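PDB 2O62: hypothetical protein from Nostoc punctiforme, which is of unknown function but is a DUF3598-family protein with two domains of the calycin clan of beta-barrel proteins. Local coordinates for residues F98-L110 against T121-R135. Numbering follows the deposited sequence.
Sequences FVHENRRLRLVQL and TLIREHLAGTPVAER
With CG turned beside the backbone N (chi1 -48° in Arg104, -50° in Arg106) and a bend at chi3 in each chain, two arginines two residues apart close on the carboxylate of Glu125, whose extended chain runs alongside that of Arg104 from the partner strand: an instance of a buried acid shared by two arginines on one sheet face. Each grips side-on, through NE and NH2. Arg106 NE lies 2.9 Å from Glu125 OE1, and its NH2 makes an almost straight bond of 2.9 Å to Glu125 OE2, both from above the carboxylate plane. Arg104 NE meets Glu125 OE1 at 3.0 Å, on the syn side but tilted from that plane; Arg104 NH2 bonds the same oxygen, its third donor, a setting that would probably favour the ionised glutamate. Ile123 CD1 lies over one face of the Arg106 guanidinium; Glu95 and Asn12 take NH1 of Arg106 and Arg104 respectively. The framework is an antiparallel beta hairpin, strands 103-111 and 117-127, central in the nine-stranded sheet of the calycin-like N-terminal domain. On the other face Leu122 CD1 touches both Leu105 CD1 and Leu107 CD1. Arg103, bent at chi2 and chi3, reaches over toward the partner strand: NE meets Glu125 O at 2.9 Å on the carbonyl face opposite Arg104 N, NH1 bonds Ala133 O, and NH2 pairs with Asp217. Asn102 ND2 donates nearly straight to Thr130 OG1 (2.8 Å), which donates to Leu127 O within the type II turn 127-130.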
loop_
_atom_site.group_PDB
_atom_site.type_symbol
_atom_site.label_atom_id
_atom_site.label_comp_id
_atom_site.label_asym_id
_atom_site.label_seq_id
_atom_site.Cartn_x
_atom_site.Cartn_y
_atom_site.Cartn_z
ATOM N N PHE A 98 -3.406 -0.623 -4.941
ATOM C CA PHE A 98 -3.226 -1.718 -5.886
ATOM C C PHE A 98 -4.423 -1.876 -6.828
ATOM O O PHE A 98 -5.570 -1.857 -6.392
ATOM C CB PHE A 98 -3.008 -3.066 -5.156
ATOM C CG PHE A 98 -1.930 -3.053 -4.114
ATOM C CD1 PHE A 98 -2.217 -2.713 -2.786
ATOM C CD2 PHE A 98 -0.637 -3.448 -4.442
ATOM C CE1 PHE A 98 -1.247 -2.746 -1.817
ATOM C CE2 PHE A 98 0.351 -3.453 -3.465
ATOM C CZ PHE A 98 0.051 -3.097 -2.184
ATOM N N VAL A 99 -4.137 -2.056 -8.113
ATOM C CA VAL A 99 -5.112 -2.374 -9.120
ATOM C C VAL A 99 -4.819 -3.797 -9.634
ATOM O O VAL A 99 -3.672 -4.160 -9.904
ATOM C CB VAL A 99 -5.057 -1.374 -10.235
ATOM C CG1 VAL A 99 -6.068 -1.730 -11.329
ATOM C CG2 VAL A 99 -5.288 0.027 -9.671
ATOM N N HIS A 100 -5.857 -4.615 -9.714
ATOM C CA HIS A 100 -5.766 -5.970 -10.262
ATOM C C HIS A 100 -7.092 -6.414 -10.843
ATOM O O HIS A 100 -8.047 -6.639 -10.089
ATOM C CB HIS A 100 -5.375 -6.948 -9.160
ATOM C CG HIS A 100 -5.281 -8.374 -9.625
ATOM N ND1 HIS A 100 -4.171 -8.871 -10.279
ATOM C CD2 HIS A 100 -6.147 -9.405 -9.524
ATOM C CE1 HIS A 100 -4.368 -10.142 -10.574
ATOM N NE2 HIS A 100 -5.564 -10.489 -10.138
ATOM N N GLU A 101 -7.162 -6.488 -12.171
ATOM C CA GLU A 101 -8.352 -6.969 -12.867
ATOM C C GLU A 101 -9.571 -6.115 -12.448
ATOM O O GLU A 101 -9.562 -4.911 -12.688
ATOM C CB GLU A 101 -8.519 -8.496 -12.646
ATOM C CG GLU A 101 -7.319 -9.296 -13.208
ATOM C CD GLU A 101 -7.457 -10.814 -13.116
ATOM O OE1 GLU A 101 -8.375 -11.321 -12.404
ATOM O OE2 GLU A 101 -6.608 -11.512 -13.730
ATOM N N ASN A 102 -10.586 -6.712 -11.826
ATOM C CA ASN A 102 -11.824 -5.986 -11.454
ATOM C C ASN A 102 -11.790 -5.321 -10.075
ATOM O O ASN A 102 -12.822 -4.916 -9.577
ATOM C CB ASN A 102 -13.074 -6.916 -11.517
ATOM C CG ASN A 102 -13.164 -7.899 -10.325
ATOM O OD1 ASN A 102 -12.176 -8.618 -10.019
ATOM N ND2 ASN A 102 -14.359 -7.962 -9.664
ATOM N N ARG A 103 -10.631 -5.313 -9.434
ATOM C CA ARG A 103 -10.480 -4.897 -8.049
ATOM C C ARG A 103 -9.456 -3.803 -7.899
ATOM O O ARG A 103 -8.461 -3.759 -8.631
ATOM C CB ARG A 103 -9.991 -6.074 -7.180
ATOM C CG ARG A 103 -11.038 -7.146 -6.903
ATOM C CD ARG A 103 -12.161 -6.759 -5.946
ATOM N NE ARG A 103 -11.648 -5.887 -4.896
ATOM C CZ ARG A 103 -11.060 -6.299 -3.783
ATOM N NH1 ARG A 103 -11.052 -7.586 -3.475
ATOM N NH2 ARG A 103 -10.536 -5.399 -2.954
ATOM N N ARG A 104 -9.696 -2.937 -6.920
ATOM C CA ARG A 104 -8.635 -2.133 -6.322
ATOM C C ARG A 104 -8.638 -2.411 -4.837
ATOM O O ARG A 104 -9.694 -2.710 -4.237
ATOM C CB ARG A 104 -8.761 -0.642 -6.583
ATOM C CG ARG A 104 -9.021 -0.285 -8.008
ATOM C CD ARG A 104 -8.666 1.147 -8.310
ATOM N NE ARG A 104 -9.511 2.088 -7.610
ATOM C CZ ARG A 104 -9.460 3.409 -7.728
ATOM N NH1 ARG A 104 -8.599 3.976 -8.551
ATOM N NH2 ARG A 104 -10.289 4.175 -7.030
ATOM N N LEU A 105 -7.455 -2.351 -4.245
ATOM C CA LEU A 105 -7.312 -2.392 -2.798
ATOM C C LEU A 105 -6.416 -1.252 -2.454
ATOM O O LEU A 105 -5.243 -1.235 -2.892
ATOM C CB LEU A 105 -6.657 -3.674 -2.278
ATOM C CG LEU A 105 -6.399 -3.417 -0.766
ATOM C CD1 LEU A 105 -7.618 -3.900 0.050
ATOM C CD2 LEU A 105 -5.165 -3.863 -0.191
ATOM N N ARG A 106 -6.958 -0.301 -1.692
ATOM C CA ARG A 106 -6.236 0.931 -1.410
ATOM C C ARG A 106 -6.123 1.063 0.095
ATOM O O ARG A 106 -7.125 0.942 0.802
ATOM C CB ARG A 106 -6.907 2.130 -2.005
ATOM C CG ARG A 106 -7.221 1.916 -3.411
ATOM C CD ARG A 106 -7.638 3.171 -4.152
ATOM N NE ARG A 106 -9.022 3.567 -3.947
ATOM C CZ ARG A 106 -9.423 4.770 -3.531
ATOM N NH1 ARG A 106 -8.558 5.712 -3.174
ATOM N NH2 ARG A 106 -10.714 5.064 -3.503
ATOM N N LEU A 107 -4.902 1.226 0.571
ATOM C CA LEU A 107 -4.652 1.277 1.993
ATOM C C LEU A 107 -4.015 2.608 2.368
ATOM O O LEU A 107 -2.946 2.946 1.880
ATOM C CB LEU A 107 -3.774 0.084 2.434
ATOM C CG LEU A 107 -3.689 -0.238 3.947
ATOM C CD1 LEU A 107 -3.512 -1.706 4.183
ATOM C CD2 LEU A 107 -2.526 0.465 4.571
ATOM N N VAL A 108 -4.676 3.342 3.258
ATOM C CA VAL A 108 -4.164 4.550 3.847
ATOM C C VAL A 108 -3.680 4.316 5.296
ATOM O O VAL A 108 -4.385 3.708 6.126
ATOM C CB VAL A 108 -5.248 5.644 3.876
ATOM C CG1 VAL A 108 -4.686 6.935 4.348
ATOM C CG2 VAL A 108 -5.864 5.801 2.519
ATOM N N GLN A 109 -2.462 4.773 5.563
ATOM C CA GLN A 109 -1.901 4.831 6.901
ATOM C C GLN A 109 -1.810 6.253 7.382
ATOM O O GLN A 109 -1.450 7.159 6.611
ATOM C CB GLN A 109 -0.488 4.221 6.945
ATOM C CG GLN A 109 -0.405 2.749 6.501
ATOM C CD GLN A 109 0.899 2.068 6.864
ATOM O OE1 GLN A 109 1.468 2.301 7.951
ATOM N NE2 GLN A 109 1.350 1.178 5.988
ATOM N N LEU A 110 -2.104 6.439 8.662
ATOM C CA LEU A 110 -2.195 7.743 9.299
ATOM C C LEU A 110 -1.433 7.691 10.608
ATOM O O LEU A 110 -1.697 6.824 11.448
ATOM C CB LEU A 110 -3.648 8.119 9.554
ATOM C CG LEU A 110 -4.552 8.175 8.331
ATOM C CD1 LEU A 110 -5.964 8.366 8.782
ATOM C CD2 LEU A 110 -4.156 9.313 7.367
ATOM N N THR A 121 -7.110 3.290 6.780
ATOM C CA THR A 121 -8.305 3.255 5.955
ATOM C C THR A 121 -8.049 2.177 4.887
ATOM O O THR A 121 -7.018 2.162 4.233
ATOM C CB THR A 121 -8.617 4.627 5.341
ATOM O OG1 THR A 121 -8.707 5.620 6.374
ATOM C CG2 THR A 121 -9.963 4.580 4.557
ATOM N N LEU A 122 -8.980 1.257 4.759
ATOM C CA LEU A 122 -8.924 0.202 3.773
ATOM C C LEU A 122 -10.068 0.399 2.837
ATOM O O LEU A 122 -11.196 0.417 3.261
ATOM C CB LEU A 122 -8.999 -1.153 4.440
ATOM C CG LEU A 122 -8.612 -2.346 3.578
ATOM C CD1 LEU A 122 -7.105 -2.329 3.311
ATOM C CD2 LEU A 122 -9.012 -3.589 4.362
ATOM N N ILE A 123 -9.749 0.638 1.563
ATOM C CA ILE A 123 -10.740 0.897 0.573
ATOM C C ILE A 123 -10.733 -0.301 -0.386
ATOM O O ILE A 123 -9.791 -0.489 -1.172
ATOM C CB ILE A 123 -10.448 2.198 -0.158
ATOM C CG1 ILE A 123 -10.349 3.371 0.848
ATOM C CG2 ILE A 123 -11.507 2.456 -1.213
ATOM C CD1 ILE A 123 -9.779 4.697 0.241
ATOM N N ARG A 124 -11.794 -1.099 -0.313
ATOM C CA ARG A 124 -11.937 -2.318 -1.121
ATOM C C ARG A 124 -12.978 -2.085 -2.187
ATOM O O ARG A 124 -14.143 -1.970 -1.870
ATOM C CB ARG A 124 -12.366 -3.504 -0.251
ATOM C CG ARG A 124 -11.323 -3.894 0.771
ATOM C CD ARG A 124 -11.905 -4.751 1.862
ATOM N NE ARG A 124 -12.615 -3.955 2.843
ATOM C CZ ARG A 124 -13.245 -4.452 3.914
ATOM N NH1 ARG A 124 -13.264 -5.737 4.141
ATOM N NH2 ARG A 124 -13.816 -3.624 4.761
ATOM N N GLU A 125 -12.538 -2.069 -3.440
ATOM C CA GLU A 125 -13.355 -1.647 -4.556
ATOM C C GLU A 125 -13.382 -2.701 -5.637
ATOM O O GLU A 125 -12.371 -3.329 -5.928
ATOM C CB GLU A 125 -12.828 -0.348 -5.136
ATOM C CG GLU A 125 -13.063 0.864 -4.230
ATOM C CD GLU A 125 -12.251 2.058 -4.624
ATOM O OE1 GLU A 125 -11.116 1.888 -5.111
ATOM O OE2 GLU A 125 -12.728 3.199 -4.435
ATOM N N HIS A 126 -14.554 -2.864 -6.235
ATOM C CA HIS A 126 -14.762 -3.758 -7.371
ATOM C C HIS A 126 -15.487 -2.952 -8.446
ATOM O O HIS A 126 -16.310 -2.033 -8.194
ATOM C CB HIS A 126 -15.548 -5.009 -6.974
ATOM C CG HIS A 126 -16.904 -4.717 -6.434
ATOM N ND1 HIS A 126 -17.127 -4.394 -5.109
ATOM C CD2 HIS A 126 -18.108 -4.634 -7.055
ATOM C CE1 HIS A 126 -18.416 -4.150 -4.938
ATOM N NE2 HIS A 126 -19.032 -4.278 -6.103
ATOM N N LEU A 127 -15.170 -3.263 -9.678
ATOM C CA LEU A 127 -15.853 -2.642 -10.792
ATOM C C LEU A 127 -17.345 -2.942 -10.714
ATOM O O LEU A 127 -17.752 -4.104 -10.512
ATOM C CB LEU A 127 -15.304 -3.156 -12.115
ATOM C CG LEU A 127 -13.977 -2.556 -12.504
ATOM C CD1 LEU A 127 -13.579 -3.270 -13.769
ATOM C CD2 LEU A 127 -14.110 -1.000 -12.724
ATOM N N ALA A 128 -18.145 -1.905 -10.959
ATOM C CA ALA A 128 -19.586 -2.014 -10.945
ATOM C C ALA A 128 -20.019 -3.109 -11.926
ATOM O O ALA A 128 -19.575 -3.132 -13.071
ATOM C CB ALA A 128 -20.264 -0.667 -11.301
ATOM N N GLY A 129 -20.844 -4.027 -11.435
ATOM C CA GLY A 129 -21.303 -5.175 -12.216
ATOM C C GLY A 129 -20.392 -6.384 -12.212
ATOM O O GLY A 129 -20.711 -7.421 -12.833
ATOM N N THR A 130 -19.289 -6.297 -11.485
ATOM C CA THR A 130 -18.376 -7.446 -11.330
ATOM C C THR A 130 -18.459 -7.945 -9.907
ATOM O O THR A 130 -18.989 -7.262 -9.042
ATOM C CB THR A 130 -16.950 -7.084 -11.725
ATOM O OG1 THR A 130 -16.332 -6.254 -10.723
ATOM C CG2 THR A 130 -16.975 -6.355 -13.021
ATOM N N PRO A 131 -17.967 -9.163 -9.644
ATOM C CA PRO A 131 -18.063 -9.694 -8.296
ATOM C C PRO A 131 -17.303 -8.888 -7.254
ATOM O O PRO A 131 -16.276 -8.304 -7.555
ATOM C CB PRO A 131 -17.422 -11.094 -8.442
ATOM C CG PRO A 131 -17.667 -11.448 -9.857
ATOM C CD PRO A 131 -17.363 -10.139 -10.558
ATOM N N VAL A 132 -17.785 -8.902 -6.015
ATOM C CA VAL A 132 -17.103 -8.231 -4.902
ATOM C C VAL A 132 -15.709 -8.829 -4.687
ATOM O O VAL A 132 -14.745 -8.109 -4.430
ATOM C CB VAL A 132 -17.961 -8.324 -3.611
ATOM C CG1 VAL A 132 -17.214 -7.769 -2.403
ATOM C CG2 VAL A 132 -19.225 -7.561 -3.807
ATOM N N ALA A 133 -15.626 -10.147 -4.846
ATOM C CA ALA A 133 -14.370 -10.852 -4.919
ATOM C C ALA A 133 -13.521 -10.499 -3.716
ATOM O O ALA A 133 -12.342 -10.171 -3.835
ATOM C CB ALA A 133 -13.650 -10.507 -6.204
ATOM N N GLU A 134 -14.141 -10.542 -2.546
ATOM C CA GLU A 134 -13.425 -10.332 -1.312
ATOM C C GLU A 134 -12.458 -11.499 -1.002
ATOM O O GLU A 134 -12.823 -12.675 -1.024
ATOM C CB GLU A 134 -14.419 -10.149 -0.177
ATOM C CG GLU A 134 -13.797 -9.853 1.176
ATOM C CD GLU A 134 -13.354 -8.396 1.352
ATOM O OE1 GLU A 134 -13.513 -7.552 0.422
ATOM O OE2 GLU A 134 -12.837 -8.120 2.460
ATOM N N ARG A 135 -11.203 -11.167 -0.748
ATOM C CA ARG A 135 -10.245 -12.194 -0.305
ATOM C C ARG A 135 -10.427 -12.410 1.195
ATOM O O ARG A 135 -10.940 -11.534 1.883
ATOM C CB ARG A 135 -8.812 -11.763 -0.561
ATOM C CG ARG A 135 -8.294 -12.003 -1.994
ATOM C CD ARG A 135 -9.008 -11.154 -3.047
ATOM N NE ARG A 135 -8.389 -11.462 -4.346
ATOM C CZ ARG A 135 -8.882 -11.153 -5.540
ATOM N NH1 ARG A 135 -10.052 -10.534 -5.675
ATOM N NH2 ARG A 135 -8.199 -11.514 -6.618
HETATM O O HOH W 1 -8.548 -11.823 -9.426
HETATM O O HOH W 2 -11.101 -10.492 -8.570
#